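Local coordinates for protein glycerol dehydratase (PDB 1R9D) that probably dehydrates glycerol without vitamin B12, as a glycyl-radical enzyme of the pyruvate formate-lyase-like family, at residues His446-Glu458 / Tyr640-Gly653. Residues are numbered along the deposited sequence; the frame is centred on the assembly and turned at random.
Sequences HDSAFFNLARIVE and YPSSINVYFGSLTG
Phe450 lies between Ile644 and the carboxylate of Asp447: Ile644 CG2 sits over one ring face, 4.2 Å from the centroid, Asp447 OD1 lies over the opposite face, both displaced toward the rim, and Tyr640 O meets the ring edge in plane. Phe648 presents a face to Asn452 CB, 3.9 Å from its centroid, while Ile644 CD1 lies over the opposite face, toward the rim; the Asn452 amide lies roughly parallel to the ring, the planes 23° apart. With CG anti to the backbone N (chi1 -169°), Asn452 N-caps the helix that follows, its OD1 accepting from Arg455 N, and ND2 donates to Thr652 OG1 at 3.0 Å. That hydroxyl in turn donates to Phe648 O, which also takes Leu651 N on its other face. Strand 449-452 pairs in parallel with strand 543-551 in the pyruvate formate-lyase-like fold, and its axis makes 45° with that of helix 644-650. Further along, Gly653 N donates to Glu458 OE2 (3.2 Å) from above the carboxylate plane, and Arg455 NH1 adds a weak, salt-bridging bond to this oxygen; Arg455 also pairs with Asp466, and its NE donates to Asp150 O. At the other end, Tyr640 OH donates to His446 O (2.7 Å) beside Asp447, whose OD2 hydrogen-bonds bound glycerol and whose OD1 is held by Gln549.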
loop_
_atom_site.group_PDB
_atom_site.type_symbol
_atom_site.label_atom_id
_atom_site.label_comp_id
_atom_site.label_asym_id
_atom_site.label_seq_id
_atom_site.Cartn_x
_atom_site.Cartn_y
_atom_site.Cartn_z
ATOM N N HIS A 446 3.701 18.617 13.415
ATOM C CA HIS A 446 4.208 19.476 14.491
ATOM C C HIS A 446 4.091 19.049 15.965
ATOM O O HIS A 446 4.611 19.738 16.851
ATOM C CB HIS A 446 3.642 20.883 14.301
ATOM C CG HIS A 446 4.039 21.519 13.000
ATOM N ND1 HIS A 446 5.325 21.948 12.742
ATOM C CD2 HIS A 446 3.323 21.790 11.884
ATOM C CE1 HIS A 446 5.382 22.458 11.524
ATOM N NE2 HIS A 446 4.181 22.374 10.981
ATOM N N ASP A 447 3.395 17.954 16.251
ATOM C CA ASP A 447 3.341 17.467 17.631
ATOM C C ASP A 447 3.267 15.950 17.589
ATOM O O ASP A 447 2.295 15.328 18.034
ATOM C CB ASP A 447 2.162 18.044 18.416
ATOM C CG ASP A 447 2.288 17.775 19.913
ATOM O OD1 ASP A 447 3.356 17.269 20.329
ATOM O OD2 ASP A 447 1.342 18.073 20.674
ATOM N N SER A 448 4.324 15.361 17.045
ATOM C CA SER A 448 4.416 13.921 16.880
ATOM C C SER A 448 4.755 13.139 18.144
ATOM O O SER A 448 4.628 11.916 18.164
ATOM C CB SER A 448 5.440 13.599 15.788
ATOM O OG SER A 448 6.755 13.948 16.193
ATOM N N ALA A 449 5.183 13.830 19.198
ATOM C CA ALA A 449 5.527 13.148 20.444
ATOM C C ALA A 449 5.977 14.097 21.547
ATOM O O ALA A 449 6.317 15.248 21.287
ATOM C CB ALA A 449 6.629 12.131 20.185
ATOM N N PHE A 450 5.944 13.601 22.783
ATOM C CA PHE A 450 6.425 14.355 23.944
ATOM C C PHE A 450 7.505 13.453 24.530
ATOM O O PHE A 450 7.305 12.242 24.670
ATOM C CB PHE A 450 5.321 14.599 24.982
ATOM C CG PHE A 450 4.345 15.674 24.595
ATOM C CD1 PHE A 450 3.036 15.351 24.267
ATOM C CD2 PHE A 450 4.735 17.010 24.569
ATOM C CE1 PHE A 450 2.121 16.346 23.919
ATOM C CE2 PHE A 450 3.833 18.012 24.222
ATOM C CZ PHE A 450 2.521 17.677 23.897
ATOM N N PHE A 451 8.644 14.047 24.867
ATOM C CA PHE A 451 9.796 13.313 25.389
ATOM C C PHE A 451 10.193 13.883 26.753
ATOM O O PHE A 451 10.397 15.085 26.885
ATOM C CB PHE A 451 10.951 13.463 24.395
ATOM C CG PHE A 451 12.146 12.613 24.700
ATOM C CD1 PHE A 451 12.302 11.368 24.097
ATOM C CD2 PHE A 451 13.141 13.076 25.557
ATOM C CE1 PHE A 451 13.435 10.595 24.336
ATOM C CE2 PHE A 451 14.282 12.310 25.806
ATOM C CZ PHE A 451 14.431 11.069 25.195
ATOM N N ASN A 452 10.296 13.017 27.756
ATOM C CA ASN A 452 10.639 13.440 29.117
ATOM C C ASN A 452 12.148 13.550 29.327
ATOM O O ASN A 452 12.825 12.552 29.565
ATOM C CB ASN A 452 10.055 12.448 30.131
ATOM C CG ASN A 452 10.144 12.953 31.559
ATOM O OD1 ASN A 452 11.052 13.713 31.907
ATOM N ND2 ASN A 452 9.206 12.523 32.401
ATOM N N LEU A 453 12.669 14.770 29.244
ATOM C CA LEU A 453 14.098 15.008 29.426
ATOM C C LEU A 453 14.574 14.656 30.836
ATOM O O LEU A 453 15.698 14.184 31.017
ATOM C CB LEU A 453 14.424 16.469 29.134
ATOM C CG LEU A 453 14.121 16.995 27.730
ATOM C CD1 LEU A 453 14.282 18.512 27.735
ATOM C CD2 LEU A 453 15.047 16.341 26.705
ATOM N N ALA A 454 13.720 14.885 31.830
ATOM C CA ALA A 454 14.077 14.592 33.218
ATOM C C ALA A 454 14.334 13.102 33.454
ATOM O O ALA A 454 15.189 12.729 34.260
ATOM C CB ALA A 454 12.980 15.095 34.157
ATOM N N ARG A 455 13.592 12.248 32.756
ATOM C CA ARG A 455 13.770 10.808 32.899
ATOM C C ARG A 455 15.142 10.377 32.407
ATOM O O ARG A 455 15.699 9.399 32.898
ATOM C CB ARG A 455 12.680 10.063 32.125
ATOM C CG ARG A 455 11.318 10.126 32.796
ATOM C CD ARG A 455 11.224 9.087 33.904
ATOM N NE ARG A 455 11.132 7.744 33.340
ATOM C CZ ARG A 455 11.385 6.624 34.008
ATOM N NH1 ARG A 455 11.749 6.676 35.279
ATOM N NH2 ARG A 455 11.273 5.449 33.401
ATOM N N ILE A 456 15.688 11.098 31.430
ATOM C CA ILE A 456 17.006 10.760 30.903
ATOM C C ILE A 456 18.063 11.023 31.984
ATOM O O ILE A 456 19.049 10.292 32.092
ATOM C CB ILE A 456 17.326 11.581 29.620
ATOM C CG1 ILE A 456 16.302 11.251 28.526
ATOM C CG2 ILE A 456 18.733 11.261 29.122
ATOM C CD1 ILE A 456 16.255 9.772 28.130
ATOM N N VAL A 457 17.855 12.059 32.793
ATOM C CA VAL A 457 18.801 12.353 33.868
ATOM C C VAL A 457 18.717 11.227 34.900
ATOM O O VAL A 457 19.734 10.743 35.383
ATOM C CB VAL A 457 18.485 13.696 34.562
ATOM C CG1 VAL A 457 19.362 13.858 35.799
ATOM C CG2 VAL A 457 18.728 14.854 33.601
ATOM N N GLU A 458 17.495 10.808 35.219
ATOM C CA GLU A 458 17.275 9.733 36.187
ATOM C C GLU A 458 17.931 8.438 35.710
ATOM O O GLU A 458 18.565 7.723 36.489
ATOM C CB GLU A 458 15.769 9.524 36.400
ATOM C CG GLU A 458 15.413 8.452 37.420
ATOM C CD GLU A 458 13.914 8.358 37.694
ATOM O OE1 GLU A 458 13.525 7.574 38.586
ATOM O OE2 GLU A 458 13.124 9.061 37.022
ATOM N N TYR A 640 8.070 22.390 24.075
ATOM C CA TYR A 640 6.813 22.887 24.650
ATOM C C TYR A 640 6.110 21.694 25.300
ATOM O O TYR A 640 6.350 20.548 24.917
ATOM C CB TYR A 640 5.953 23.586 23.590
ATOM C CG TYR A 640 5.402 22.726 22.474
ATOM C CD1 TYR A 640 4.259 21.953 22.664
ATOM C CD2 TYR A 640 5.984 22.744 21.207
ATOM C CE1 TYR A 640 3.699 21.219 21.612
ATOM C CE2 TYR A 640 5.438 22.018 20.150
ATOM C CZ TYR A 640 4.298 21.261 20.357
ATOM O OH TYR A 640 3.756 20.555 19.305
ATOM N N PRO A 641 5.209 21.942 26.269
ATOM C CA PRO A 641 4.597 20.770 26.887
ATOM C C PRO A 641 3.087 20.582 26.913
ATOM O O PRO A 641 2.625 19.561 27.424
ATOM C CB PRO A 641 5.097 20.893 28.308
ATOM C CG PRO A 641 4.815 22.380 28.557
ATOM C CD PRO A 641 5.173 23.078 27.211
ATOM N N SER A 642 2.322 21.535 26.400
ATOM C CA SER A 642 0.865 21.437 26.503
ATOM C C SER A 642 0.651 21.337 28.024
ATOM O O SER A 642 1.132 22.199 28.760
ATOM C CB SER A 642 0.337 20.187 25.799
ATOM O OG SER A 642 -1.082 20.219 25.753
ATOM N N SER A 643 -0.042 20.308 28.508
ATOM C CA SER A 643 -0.231 20.169 29.956
ATOM C C SER A 643 0.475 18.923 30.497
ATOM O O SER A 643 0.288 18.550 31.656
ATOM C CB SER A 643 -1.730 20.107 30.313
ATOM O OG SER A 643 -2.381 18.972 29.750
ATOM N N ILE A 644 1.317 18.304 29.670
ATOM C CA ILE A 644 1.992 17.072 30.058
ATOM C C ILE A 644 3.110 17.173 31.096
ATOM O O ILE A 644 3.535 16.153 31.636
ATOM C CB ILE A 644 2.535 16.320 28.810
ATOM C CG1 ILE A 644 2.637 14.820 29.107
ATOM C CG2 ILE A 644 3.917 16.853 28.425
ATOM C CD1 ILE A 644 2.928 13.965 27.878
ATOM N N ASN A 645 3.584 18.380 31.391
ATOM C CA ASN A 645 4.654 18.517 32.381
ATOM C C ASN A 645 4.211 18.017 33.760
ATOM O O ASN A 645 5.031 17.560 34.555
ATOM C CB ASN A 645 5.139 19.970 32.465
ATOM C CG ASN A 645 4.047 20.937 32.870
ATOM O OD1 ASN A 645 3.058 21.117 32.158
ATOM N ND2 ASN A 645 4.226 21.574 34.021
ATOM N N VAL A 646 2.915 18.099 34.041
ATOM C CA VAL A 646 2.391 17.624 35.317
ATOM C C VAL A 646 2.385 16.096 35.292
ATOM O O VAL A 646 2.917 15.455 36.193
ATOM C CB VAL A 646 0.963 18.154 35.566
ATOM C CG1 VAL A 646 0.389 17.546 36.845
ATOM C CG2 VAL A 646 0.994 19.676 35.678
ATOM N N TYR A 647 1.799 15.514 34.248
ATOM C CA TYR A 647 1.752 14.059 34.116
ATOM C C TYR A 647 3.150 13.438 34.071
ATOM O O TYR A 647 3.415 12.443 34.748
ATOM C CB TYR A 647 0.984 13.658 32.853
ATOM C CG TYR A 647 0.922 12.163 32.643
ATOM C CD1 TYR A 647 0.324 11.334 33.591
ATOM C CD2 TYR A 647 1.456 11.575 31.496
ATOM C CE1 TYR A 647 0.257 9.955 33.405
ATOM C CE2 TYR A 647 1.394 10.195 31.301
ATOM C CZ TYR A 647 0.792 9.395 32.259
ATOM O OH TYR A 647 0.716 8.032 32.074
ATOM N N PHE A 648 4.039 14.013 33.263
ATOM C CA PHE A 648 5.406 13.497 33.163
ATOM C C PHE A 648 6.064 13.552 34.541
ATOM O O PHE A 648 6.794 12.638 34.929
ATOM C CB PHE A 648 6.234 14.328 32.169
ATOM C CG PHE A 648 6.265 13.766 30.755
ATOM C CD1 PHE A 648 6.944 14.452 29.741
ATOM C CD2 PHE A 648 5.646 12.558 30.444
ATOM C CE1 PHE A 648 7.006 13.937 28.437
ATOM C CE2 PHE A 648 5.702 12.034 29.141
ATOM C CZ PHE A 648 6.384 12.727 28.139
ATOM N N GLY A 649 5.795 14.625 35.276
ATOM C CA GLY A 649 6.368 14.774 36.603
ATOM C C GLY A 649 5.950 13.663 37.555
ATOM O O GLY A 649 6.747 13.199 38.372
ATOM N N SER A 650 4.698 13.235 37.446
ATOM C CA SER A 650 4.178 12.173 38.303
ATOM C C SER A 650 4.861 10.835 38.030
ATOM O O SER A 650 4.846 9.938 38.878
ATOM C CB SER A 650 2.667 12.019 38.097
ATOM O OG SER A 650 2.382 11.300 36.904
ATOM N N LEU A 651 5.448 10.694 36.845
ATOM C CA LEU A 651 6.131 9.460 36.460
ATOM C C LEU A 651 7.645 9.550 36.642
ATOM O O LEU A 651 8.368 8.606 36.317
ATOM C CB LEU A 651 5.842 9.128 34.989
ATOM C CG LEU A 651 4.384 8.939 34.584
ATOM C CD1 LEU A 651 4.285 8.769 33.065
ATOM C CD2 LEU A 651 3.818 7.731 35.306
ATOM N N THR A 652 8.119 10.677 37.167
ATOM C CA THR A 652 9.553 10.888 37.343
ATOM C C THR A 652 9.988 10.931 38.810
ATOM O O THR A 652 9.382 11.623 39.616
ATOM C CB THR A 652 9.969 12.206 36.674
ATOM O OG1 THR A 652 9.469 12.232 35.330
ATOM C CG2 THR A 652 11.479 12.340 36.653
ATOM N N GLY A 653 11.046 10.197 39.140
ATOM C CA GLY A 653 11.534 10.181 40.509
ATOM C C GLY A 653 12.204 11.488 40.896
ATOM O O GLY A 653 12.210 12.446 40.120
#